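Local atomic coordinates of death domain of pelle (Drosophila melanogaster, PDB entry 1D2Z), a protein that acts as a serine/threonine kinase in Toll receptor signalling for embryonic dorsoventral polarity, and through this death domain binds the adaptor Tube. Residues E64-W69 with Q78-L83. Residues are numbered along the deposited sequence; the frame is centred on the assembly and turned at random.
Sequences EFLNIW and QTLFAL
Trp-69 reaches from helix 61-73 to Thr-79, Leu-80 and Leu-83 of helix 77-86, its indole bridging segments 64-69 and 78-83, whose axes come no closer than 12.9 Å. Its CB lies on one face of the Phe-65 ring, offset toward the rim, one turn later in the same helix. From there CG swings anti to the backbone N (chi1 -166°), which sends the six-membered ring outward to the partner helix. Its far rim does the touching. CH2 meets the methyl CG2 of Thr-79 at 3.7 Å, and CZ2 reaches the same methyl a little farther off. CZ3 touches Leu-80 CD1 at 3.8 Å, near the ring plane. Leu-83 arrives from the opposite direction and lays CD2 over one face, a CH-pi contact 4.2 Å from the centroid of the six-membered ring and 25° off its normal. That same methyl lies 3.9 Å from Phe-65 CZ, and the two share one face of the indole, side by side. Leu-66 CD2 meets Leu-80 CD1 at 3.9 Å, the two side chains crossing nearly at right angles. Leu-37 of helix 34-40 touches both Phe-65 and Leu-83, placing the contact in the core of the six-helix death domain. The side chains meet one another through carbon atoms alone, with the Thr-79 carbonyl oxygen at the indole's edge, so shape and burial join these helices, and Trp-69 and Leu-83 extend the packing to Ile-147 of the Tube chain.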
# COMPACT_ATOMS: atom_id res chain seq x y z
N GLU A 64 -12.96 6.97 3.27
CA GLU A 64 -12.54 6.09 2.18
C GLU A 64 -11.25 6.63 1.57
O GLU A 64 -10.37 5.87 1.20
CB GLU A 64 -13.65 5.97 1.13
CG GLU A 64 -13.39 4.86 0.10
CD GLU A 64 -13.20 3.49 0.74
OE1 GLU A 64 -13.84 3.21 1.78
OE2 GLU A 64 -12.40 2.70 0.22
N PHE A 65 -11.16 7.96 1.45
CA PHE A 65 -9.95 8.57 0.93
C PHE A 65 -8.78 8.20 1.85
O PHE A 65 -7.70 7.83 1.38
CB PHE A 65 -10.09 10.10 0.84
CG PHE A 65 -8.79 10.81 0.56
CD1 PHE A 65 -8.28 10.88 -0.73
CD2 PHE A 65 -8.06 11.38 1.60
CE1 PHE A 65 -7.04 11.48 -0.98
CE2 PHE A 65 -6.83 11.98 1.37
CZ PHE A 65 -6.31 12.04 0.07
N LEU A 66 -8.99 8.30 3.17
CA LEU A 66 -7.93 7.94 4.11
C LEU A 66 -7.59 6.46 4.01
O LEU A 66 -6.43 6.08 4.14
CB LEU A 66 -8.33 8.27 5.55
CG LEU A 66 -8.47 9.75 5.94
CD1 LEU A 66 -8.82 9.86 7.42
CD2 LEU A 66 -7.17 10.49 5.64
N ASN A 67 -8.60 5.62 3.79
CA ASN A 67 -8.39 4.18 3.65
C ASN A 67 -7.47 3.89 2.47
O ASN A 67 -6.56 3.06 2.56
CB ASN A 67 -9.73 3.45 3.45
CG ASN A 67 -10.51 3.25 4.75
OD1 ASN A 67 -9.96 3.33 5.84
ND2 ASN A 67 -11.81 2.98 4.63
N ILE A 68 -7.70 4.59 1.36
CA ILE A 68 -6.89 4.40 0.15
C ILE A 68 -5.50 5.04 0.25
O ILE A 68 -4.48 4.36 0.17
CB ILE A 68 -7.63 4.94 -1.11
CG1 ILE A 68 -8.91 4.14 -1.35
CG2 ILE A 68 -6.72 4.86 -2.34
CD1 ILE A 68 -9.87 4.76 -2.35
N TRP A 69 -5.48 6.36 0.45
CA TRP A 69 -4.22 7.10 0.52
C TRP A 69 -3.36 6.72 1.73
O TRP A 69 -2.15 6.54 1.60
CB TRP A 69 -4.53 8.60 0.50
CG TRP A 69 -3.35 9.47 0.24
CD1 TRP A 69 -2.53 9.45 -0.86
CD2 TRP A 69 -2.85 10.51 1.09
NE1 TRP A 69 -1.55 10.41 -0.75
CE2 TRP A 69 -1.73 11.08 0.44
CE3 TRP A 69 -3.25 11.02 2.33
CZ2 TRP A 69 -1.00 12.13 1.00
CZ3 TRP A 69 -2.52 12.07 2.89
CH2 TRP A 69 -1.40 12.61 2.22
N GLN A 78 1.66 13.50 9.65
CA GLN A 78 2.34 14.74 9.27
C GLN A 78 2.12 15.03 7.78
O GLN A 78 1.85 16.17 7.40
CB GLN A 78 3.84 14.67 9.57
CG GLN A 78 4.57 15.97 9.27
CD GLN A 78 6.05 15.92 9.59
OE1 GLN A 78 6.89 16.10 8.71
NE2 GLN A 78 6.37 15.69 10.85
N THR A 79 2.18 13.99 6.95
CA THR A 79 1.97 14.16 5.52
C THR A 79 0.52 14.59 5.26
O THR A 79 0.26 15.42 4.39
CB THR A 79 2.33 12.87 4.74
OG1 THR A 79 3.72 12.58 4.97
CG2 THR A 79 2.12 13.05 3.24
N LEU A 80 -0.40 14.08 6.07
CA LEU A 80 -1.81 14.44 5.98
C LEU A 80 -1.96 15.92 6.36
O LEU A 80 -2.71 16.67 5.72
CB LEU A 80 -2.65 13.56 6.92
CG LEU A 80 -4.16 13.83 6.95
CD1 LEU A 80 -4.78 13.56 5.56
CD2 LEU A 80 -4.80 12.96 8.01
N PHE A 81 -1.23 16.33 7.40
CA PHE A 81 -1.22 17.71 7.88
C PHE A 81 -0.76 18.63 6.73
O PHE A 81 -1.40 19.64 6.44
CB PHE A 81 -0.27 17.81 9.08
CG PHE A 81 -0.31 19.13 9.80
CD1 PHE A 81 -1.32 19.40 10.73
CD2 PHE A 81 0.68 20.09 9.58
CE1 PHE A 81 -1.33 20.61 11.44
CE2 PHE A 81 0.68 21.30 10.29
CZ PHE A 81 -0.33 21.56 11.22
N ALA A 82 0.31 18.23 6.04
CA ALA A 82 0.85 19.00 4.92
C ALA A 82 -0.14 19.11 3.76
O ALA A 82 -0.22 20.15 3.09
CB ALA A 82 2.16 18.37 4.43
N LEU A 83 -0.91 18.04 3.51
CA LEU A 83 -1.91 18.05 2.45
C LEU A 83 -2.98 19.07 2.79
O LEU A 83 -3.41 19.85 1.93
CB LEU A 83 -2.54 16.67 2.27
CG LEU A 83 -3.73 16.57 1.31
CD1 LEU A 83 -3.33 16.97 -0.11
CD2 LEU A 83 -4.29 15.15 1.32